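Local coordinates for CAIP (PDB 5LBH), which promotes the differentiation of macrophages into foam cells in atherosclerotic inflammation and, as a Dps-like mini-ferritin, probably takes up and stores iron, at residues 12-18 / 73-79; 107-111 / 125-130. All blocks are in the same frame, centred on the assembly; numbering follows the deposited sequence.

Contact 1 (12-18 / 73-79); sequences QADASVF and MLKAAKI
D14 and V17 on the first long helix meet A77, K78 and I79 where the chain leaves the short helix 70-76, the extra helix that Dps-type mini-ferritins carry in the crossover between the second and third helices of their four-helix bundle. The central polar feature is one carboxylate oxygen shared by two consecutive backbone amides. K78 N reaches D14 OD1 on its syn lone pair, on the side of the other oxygen, whereas I79 N comes from above the carboxylate plane at 2.9 Å from D14 OD1, in a nearly straight bond (166°). With CG anti to the carbonyl carbon (chi1 -67°), the carboxylate is directed at the turn that begins at A77, the residue where helical geometry ends. Apolar groups close in around it. V17 sends its two branches to different partners: CG2 lies 3.5 Å from A77 CB, while CG1 sits 4.1 Å from I79 CG2, the two side chains sliding past each other in opposite senses. On the last turn of the short helix, A13 CB packs 3.8 Å from A76 CB and also touches M73 O. The extended M73 chain runs past S16, bringing SD to 3.6 Å from S16 OG; that hydroxyl turns back to donate to A13 O, 3.0 Å from OG.

In the second shell, Q12 NE2 hydrogen-bonds to Y67 O, tying the helix to the loop that leads into helix 70-76. Beyond M73 and L74 lies the second subunit, whose V20 and L74 pack against them respectively, so this helix also takes part in an intersubunit contact. Q10 NE2 and Y102 OH both hydrogen-bond to D14 OD2, fixing the rotation of the carboxylate and linking it to helix 89-116.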
ATOM      1  N   GLN A  12      20.538 -29.541   4.894  1.00 30.47           N
ATOM      2  CA  GLN A  12      19.202 -29.808   4.383  1.00 31.13           C
ATOM      3  C   GLN A  12      18.464 -30.815   5.263  1.00 37.63           C
ATOM      4  O   GLN A  12      17.323 -30.575   5.680  1.00 32.96           O
ATOM      5  CB  GLN A  12      19.294 -30.308   2.940  1.00 28.34           C
ATOM      6  CG  GLN A  12      17.949 -30.438   2.258  1.00 31.94           C
ATOM      7  CD  GLN A  12      17.980 -31.325   1.030  1.00 33.38           C
ATOM      8  OE1 GLN A  12      19.025 -31.831   0.642  1.00 35.73           O
ATOM      9  NE2 GLN A  12      16.823 -31.523   0.415  1.00 34.71           N
ATOM     10  N   ALA A  13      19.110 -31.947   5.566  1.00 37.01           N
ATOM     11  CA  ALA A  13      18.446 -32.993   6.337  1.00 40.20           C
ATOM     12  C   ALA A  13      18.116 -32.522   7.750  1.00 39.36           C
ATOM     13  O   ALA A  13      17.022 -32.792   8.264  1.00 36.83           O
ATOM     14  CB  ALA A  13      19.308 -34.254   6.367  1.00 33.90           C
ATOM     15  N   ASP A  14      19.051 -31.832   8.401  1.00 33.88           N
ATOM     16  CA  ASP A  14      18.766 -31.350   9.744  1.00 31.99           C
ATOM     17  C   ASP A  14      17.715 -30.248   9.728  1.00 34.72           C
ATOM     18  O   ASP A  14      16.942 -30.130  10.692  1.00 33.35           O
ATOM     19  CB  ASP A  14      20.052 -30.880  10.424  1.00 34.32           C
ATOM     20  CG  ASP A  14      21.025 -32.028  10.706  1.00 36.96           C
ATOM     21  OD1 ASP A  14      20.623 -33.099  11.240  1.00 37.53           O
ATOM     22  OD2 ASP A  14      22.214 -31.850  10.382  1.00 35.93           O
ATOM     23  N   ALA A  15      17.672 -29.424   8.662  1.00 31.10           N
ATOM     24  CA  ALA A  15      16.616 -28.412   8.562  1.00 30.20           C
ATOM     25  C   ALA A  15      15.239 -29.062   8.504  1.00 32.24           C
ATOM     26  O   ALA A  15      14.298 -28.590   9.154  1.00 30.95           O
ATOM     27  CB  ALA A  15      16.812 -27.500   7.351  1.00 25.62           C
ATOM     28  N   SER A  16      15.091 -30.140   7.726  1.00 31.31           N
ATOM     29  CA  SER A  16      13.762 -30.740   7.613  1.00 36.78           C
ATOM     30  C   SER A  16      13.325 -31.369   8.930  1.00 33.73           C
ATOM     31  O   SER A  16      12.140 -31.329   9.263  1.00 37.56           O
ATOM     32  CB  SER A  16      13.695 -31.765   6.467  1.00 32.50           C
ATOM     33  OG  SER A  16      14.426 -32.943   6.726  1.00 44.57           O
ATOM     34  N   VAL A  17      14.259 -31.934   9.697  1.00 36.02           N
ATOM     35  CA  VAL A  17      13.898 -32.487  11.001  1.00 33.00           C
ATOM     36  C   VAL A  17      13.587 -31.371  11.992  1.00 32.34           C
ATOM     37  O   VAL A  17      12.610 -31.444  12.737  1.00 30.88           O
ATOM     38  CB  VAL A  17      15.010 -33.423  11.505  1.00 38.78           C
ATOM     39  CG1 VAL A  17      14.756 -33.849  12.954  1.00 37.38           C
ATOM     40  CG2 VAL A  17      15.111 -34.648  10.577  1.00 32.73           C
ATOM     41  N   PHE A  18      14.400 -30.311  12.000  1.00 38.40           N
ATOM     42  CA  PHE A  18      14.152 -29.184  12.895  1.00 32.20           C
ATOM     43  C   PHE A  18      12.828 -28.512  12.558  1.00 35.68           C
ATOM     44  O   PHE A  18      12.082 -28.084  13.456  1.00 31.43           O
ATOM     45  CB  PHE A  18      15.303 -28.185  12.787  1.00 26.17           C
ATOM     46  CG  PHE A  18      15.293 -27.132  13.849  1.00 30.16           C
ATOM     47  CD1 PHE A  18      15.143 -25.789  13.526  1.00 30.83           C
ATOM     48  CD2 PHE A  18      15.442 -27.484  15.185  1.00 31.16           C
ATOM     49  CE1 PHE A  18      15.135 -24.816  14.524  1.00 27.31           C
ATOM     50  CE2 PHE A  18      15.432 -26.514  16.183  1.00 31.38           C
ATOM     51  CZ  PHE A  18      15.279 -25.179  15.855  1.00 24.39           C
ATOM     52  N   MET A  73      16.347 -38.183   4.348  1.00 38.17           N
ATOM     53  CA  MET A  73      16.683 -37.069   5.235  1.00 39.35           C
ATOM     54  C   MET A  73      16.698 -37.513   6.687  1.00 39.22           C
ATOM     55  O   MET A  73      17.519 -37.040   7.479  1.00 36.25           O
ATOM     56  CB  MET A  73      15.687 -35.933   5.051  1.00 39.66           C
ATOM     57  CG  MET A  73      15.570 -35.523   3.621  1.00 46.21           C
ATOM     58  SD  MET A  73      14.383 -34.219   3.355  1.00 51.82           S
ATOM     59  CE  MET A  73      14.444 -34.132   1.565  1.00 44.88           C
ATOM     60  N   LEU A  74      15.799 -38.427   7.050  1.00 44.08           N
ATOM     61  CA  LEU A  74      15.789 -38.949   8.410  1.00 40.95           C
ATOM     62  C   LEU A  74      17.070 -39.705   8.717  1.00 44.40           C
ATOM     63  O   LEU A  74      17.605 -39.606   9.827  1.00 50.43           O
ATOM     64  CB  LEU A  74      14.574 -39.847   8.609  1.00 41.06           C
ATOM     65  CG  LEU A  74      13.365 -39.179   9.226  1.00 42.20           C
ATOM     66  CD1 LEU A  74      12.203 -40.144   9.243  1.00 42.01           C
ATOM     67  CD2 LEU A  74      13.756 -38.798  10.644  1.00 44.85           C
ATOM     68  N   LYS A  75      17.596 -40.447   7.751  1.00 36.38           N
ATOM     69  CA  LYS A  75      18.797 -41.204   8.060  1.00 43.33           C
ATOM     70  C   LYS A  75      20.040 -40.312   8.075  1.00 38.81           C
ATOM     71  O   LYS A  75      20.983 -40.593   8.824  1.00 38.49           O
ATOM     72  CB  LYS A  75      18.920 -42.399   7.104  1.00 41.20           C
ATOM     73  CG  LYS A  75      18.011 -43.552   7.518  1.00 49.41           C
ATOM     74  CD  LYS A  75      16.546 -43.259   7.331  1.00 59.46           C
ATOM     75  CE  LYS A  75      15.613 -44.102   8.069  1.00 57.60           C
ATOM     76  NZ  LYS A  75      15.597 -43.937   9.481  1.00 53.34           N
ATOM     77  N   ALA A  76      20.036 -39.196   7.335  1.00 36.87           N
ATOM     78  CA  ALA A  76      21.180 -38.283   7.367  1.00 35.83           C
ATOM     79  C   ALA A  76      21.144 -37.318   8.547  1.00 38.65           C
ATOM     80  O   ALA A  76      22.203 -36.838   8.974  1.00 42.28           O
ATOM     81  CB  ALA A  76      21.273 -37.492   6.067  1.00 31.91           C
ATOM     82  N   ALA A  77      19.969 -37.047   9.100  1.00 35.08           N
ATOM     83  CA  ALA A  77      19.850 -35.999  10.098  1.00 38.96           C
ATOM     84  C   ALA A  77      20.614 -36.378  11.356  1.00 39.34           C
ATOM     85  O   ALA A  77      20.564 -37.522  11.810  1.00 36.91           O
ATOM     86  CB  ALA A  77      18.385 -35.759  10.438  1.00 37.37           C
ATOM     87  N   LYS A  78      21.352 -35.418  11.903  1.00 37.94           N
ATOM     88  CA  LYS A  78      21.918 -35.612  13.226  1.00 37.09           C
ATOM     89  C   LYS A  78      21.063 -35.001  14.322  1.00 42.45           C
ATOM     90  O   LYS A  78      21.171 -35.425  15.479  1.00 45.92           O
ATOM     91  CB  LYS A  78      23.333 -35.036  13.292  1.00 35.42           C
ATOM     92  CG  LYS A  78      24.255 -35.738  12.337  1.00 42.58           C
ATOM     93  CD  LYS A  78      25.700 -35.588  12.729  1.00 42.27           C
ATOM     94  CE  LYS A  78      26.575 -36.439  11.819  1.00 38.94           C
ATOM     95  NZ  LYS A  78      27.947 -36.637  12.407  1.00 54.28           N
ATOM     96  N   ILE A  79      20.215 -34.025  13.995  1.00 41.89           N
ATOM     97  CA  ILE A  79      19.307 -33.476  14.990  1.00 40.12           C
ATOM     98  C   ILE A  79      18.275 -34.532  15.348  1.00 39.16           C
ATOM     99  O   ILE A  79      17.696 -35.174  14.463  1.00 38.06           O
ATOM    100  CB  ILE A  79      18.664 -32.181  14.472  1.00 41.15           C
ATOM    101  CG1 ILE A  79      19.692 -31.065  14.568  1.00 40.97           C
ATOM    102  CG2 ILE A  79      17.424 -31.803  15.286  1.00 36.46           C
ATOM    103  CD1 ILE A  79      19.206 -29.778  14.162  1.00 35.79           C
TER

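Contact 2 (107-111 / 125-130); sequences FTELS and YADDKV
Around F107 and A126, whose CA atoms lie 5.3 Å apart, the helical segments 107-111 and 125-130 run in nearly opposite directions, with 152° between their N-to-C directions and an axis separation of 8.4 Å. F107 is the knob of the interface, seated in a hole made by Y125, A126, K129 and V130. Its ring carries K129 CB over one face, almost on the ring normal, at 3.7 Å from the centroid of F107; this is a CH-pi contact made by the base of the lysine. The K129 chain then bends at chi2 (-62°) and leads its ammonium group away from the ring toward E132, with which NZ forms a salt bridge. At the other end of the knob, F107 CB rests 3.6 Å from V130 CG2. The small A126 methyl allows the helices to approach: A126 CB touches F107 O and lies 3.7 Å from L110 CD2.

One polar link joins the helices beside this apolar packing: S111 OG donates to D127 OD2. With OG anti to the backbone N (chi1 -177°), the hydroxyl is turned across the interface to the aspartate. K120 of a third subunit also hydrogen-bonds S111 OG through NZ and packs on D127, bringing a positive charge that would probably stabilise the carboxylate. Within the subunit, I11 of helix 4-28 touches F107. The two long helices, consecutive, antiparallel and joined by a short turn, form one of the helical hairpins of the ferritin-like four-helix bundle, here with F107 as a knob between them.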
ATOM      1  N   PHE A 107      27.162 -24.236   9.705  1.00 30.72           N
ATOM      2  CA  PHE A 107      27.327 -23.148   8.748  1.00 31.55           C
ATOM      3  C   PHE A 107      28.734 -22.578   8.787  1.00 33.99           C
ATOM      4  O   PHE A 107      29.264 -22.170   7.744  1.00 34.63           O
ATOM      5  CB  PHE A 107      26.313 -22.043   9.012  1.00 28.47           C
ATOM      6  CG  PHE A 107      24.981 -22.321   8.421  1.00 30.95           C
ATOM      7  CD1 PHE A 107      24.792 -22.247   7.039  1.00 30.09           C
ATOM      8  CD2 PHE A 107      23.914 -22.689   9.230  1.00 23.54           C
ATOM      9  CE1 PHE A 107      23.553 -22.503   6.482  1.00 25.59           C
ATOM     10  CE2 PHE A 107      22.674 -22.952   8.672  1.00 24.46           C
ATOM     11  CZ  PHE A 107      22.497 -22.858   7.299  1.00 23.72           C
ATOM     12  N   THR A 108      29.362 -22.570   9.962  1.00 31.30           N
ATOM     13  CA  THR A 108      30.749 -22.130  10.042  1.00 30.79           C
ATOM     14  C   THR A 108      31.657 -23.029   9.218  1.00 31.39           C
ATOM     15  O   THR A 108      32.480 -22.546   8.436  1.00 32.27           O
ATOM     16  CB  THR A 108      31.207 -22.097  11.497  1.00 32.06           C
ATOM     17  OG1 THR A 108      30.297 -21.293  12.260  1.00 38.88           O
ATOM     18  CG2 THR A 108      32.621 -21.564  11.604  1.00 20.02           C
ATOM     19  N   GLU A 109      31.512 -24.343   9.363  1.00 32.92           N
ATOM     20  CA  GLU A 109      32.391 -25.221   8.613  1.00 34.93           C
ATOM     21  C   GLU A 109      32.088 -25.156   7.118  1.00 35.47           C
ATOM     22  O   GLU A 109      33.007 -25.227   6.300  1.00 34.41           O
ATOM     23  CB  GLU A 109      32.302 -26.642   9.164  1.00 35.04           C
ATOM     24  CG  GLU A 109      33.283 -27.613   8.497  1.00 45.61           C
ATOM     25  CD  GLU A 109      34.764 -27.135   8.563  1.00 55.27           C
ATOM     26  OE1 GLU A 109      35.125 -26.409   9.530  1.00 54.05           O
ATOM     27  OE2 GLU A 109      35.541 -27.485   7.637  1.00 50.69           O
ATOM     28  N   LEU A 110      30.824 -24.955   6.746  1.00 35.28           N
ATOM     29  CA  LEU A 110      30.489 -24.722   5.343  1.00 33.66           C
ATOM     30  C   LEU A 110      31.210 -23.502   4.787  1.00 33.85           C
ATOM     31  O   LEU A 110      31.703 -23.526   3.654  1.00 34.89           O
ATOM     32  CB  LEU A 110      28.976 -24.552   5.188  1.00 34.52           C
ATOM     33  CG  LEU A 110      28.431 -24.116   3.820  1.00 35.57           C
ATOM     34  CD1 LEU A 110      28.786 -25.096   2.726  1.00 30.22           C
ATOM     35  CD2 LEU A 110      26.926 -23.890   3.870  1.00 32.74           C
ATOM     36  N   SER A 111      31.258 -22.415   5.553  1.00 33.84           N
ATOM     37  CA  SER A 111      31.924 -21.207   5.066  1.00 39.10           C
ATOM     38  C   SER A 111      33.428 -21.442   4.868  1.00 36.47           C
ATOM     39  O   SER A 111      34.003 -21.050   3.844  1.00 35.19           O
ATOM     40  CB  SER A 111      31.653 -20.049   6.032  1.00 33.92           C
ATOM     41  OG  SER A 111      32.221 -18.849   5.551  1.00 37.09           O
ATOM     42  N   TYR A 125      26.515 -16.861   1.599  1.00 34.48           N
ATOM     43  CA  TYR A 125      25.264 -17.371   2.146  1.00 37.90           C
ATOM     44  C   TYR A 125      25.472 -17.996   3.525  1.00 38.52           C
ATOM     45  O   TYR A 125      24.686 -17.752   4.447  1.00 35.86           O
ATOM     46  CB  TYR A 125      24.645 -18.393   1.186  1.00 37.80           C
ATOM     47  CG  TYR A 125      23.437 -19.060   1.785  1.00 37.25           C
ATOM     48  CD1 TYR A 125      22.208 -18.420   1.792  1.00 42.15           C
ATOM     49  CD2 TYR A 125      23.525 -20.315   2.371  1.00 38.43           C
ATOM     50  CE1 TYR A 125      21.088 -19.002   2.359  1.00 39.27           C
ATOM     51  CE2 TYR A 125      22.404 -20.917   2.941  1.00 42.03           C
ATOM     52  CZ  TYR A 125      21.186 -20.245   2.932  1.00 44.48           C
ATOM     53  OH  TYR A 125      20.055 -20.809   3.493  1.00 40.74           O
ATOM     54  N   ALA A 126      26.519 -18.811   3.691  1.00 37.42           N
ATOM     55  CA  ALA A 126      26.731 -19.408   5.007  1.00 37.27           C
ATOM     56  C   ALA A 126      27.072 -18.339   6.044  1.00 35.76           C
ATOM     57  O   ALA A 126      26.568 -18.383   7.173  1.00 36.59           O
ATOM     58  CB  ALA A 126      27.818 -20.479   4.944  1.00 32.85           C
ATOM     59  N   ASP A 127      27.903 -17.357   5.678  1.00 34.03           N
ATOM     60  CA  ASP A 127      28.244 -16.310   6.636  1.00 33.83           C
ATOM     61  C   ASP A 127      27.021 -15.505   7.033  1.00 35.49           C
ATOM     62  O   ASP A 127      26.899 -15.091   8.193  1.00 36.40           O
ATOM     63  CB  ASP A 127      29.320 -15.387   6.075  1.00 39.26           C
ATOM     64  CG  ASP A 127      30.663 -16.089   5.899  1.00 44.36           C
ATOM     65  OD1 ASP A 127      31.449 -15.676   5.005  1.00 45.59           O
ATOM     66  OD2 ASP A 127      30.939 -17.033   6.676  1.00 43.02           O
ATOM     67  N   ASP A 128      26.078 -15.313   6.111  1.00 32.94           N
ATOM     68  CA  ASP A 128      24.849 -14.623   6.483  1.00 34.69           C
ATOM     69  C   ASP A 128      24.080 -15.437   7.522  1.00 36.30           C
ATOM     70  O   ASP A 128      23.605 -14.883   8.521  1.00 31.31           O
ATOM     71  CB  ASP A 128      24.003 -14.341   5.235  1.00 34.48           C
ATOM     72  CG  ASP A 128      22.681 -13.640   5.552  1.00 56.10           C
ATOM     73  OD1 ASP A 128      21.611 -14.129   5.114  1.00 61.04           O
ATOM     74  OD2 ASP A 128      22.702 -12.570   6.211  1.00 69.45           O
ATOM     75  N   LYS A 129      23.998 -16.765   7.340  1.00 33.95           N
ATOM     76  CA  LYS A 129      23.330 -17.587   8.347  1.00 33.21           C
ATOM     77  C   LYS A 129      24.135 -17.674   9.640  1.00 32.19           C
ATOM     78  O   LYS A 129      23.544 -17.737  10.725  1.00 32.30           O
ATOM     79  CB  LYS A 129      23.021 -18.988   7.811  1.00 33.36           C
ATOM     80  CG  LYS A 129      22.215 -18.943   6.533  1.00 37.77           C
ATOM     81  CD  LYS A 129      20.872 -18.291   6.764  1.00 38.90           C
ATOM     82  CE  LYS A 129      20.416 -17.609   5.500  1.00 46.82           C
ATOM     83  NZ  LYS A 129      19.085 -16.975   5.661  1.00 54.69           N
ATOM     84  N   VAL A 130      25.467 -17.648   9.562  1.00 31.65           N
ATOM     85  CA  VAL A 130      26.268 -17.623  10.785  1.00 29.28           C
ATOM     86  C   VAL A 130      25.932 -16.379  11.609  1.00 34.05           C
ATOM     87  O   VAL A 130      25.771 -16.459  12.834  1.00 29.16           O
ATOM     88  CB  VAL A 130      27.774 -17.702  10.448  1.00 29.19           C
ATOM     89  CG1 VAL A 130      28.626 -17.379  11.667  1.00 23.23           C
ATOM     90  CG2 VAL A 130      28.145 -19.081   9.927  1.00 31.30           C
TER

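In the fold
From the N terminus, the chain runs through helix 4-28 and helix 34-61 before the crossover brings helix 70-76 back to the first helix, where contact 1 closes a long loop with 54 residues between its segments. Helix 89-116 follows, then a short turn into helix 120-144, and contact 2 closes this much smaller hairpin. The two contacts stand in series, neither nesting nor crossing, with centres about 17 Å apart and nearest atoms about 7 Å apart. Contact 1 fastens the crossover to the bundle; contact 2 joins the last two bundle helices. They also face different neighbours, the second subunit at contact 1 and the third at contact 2.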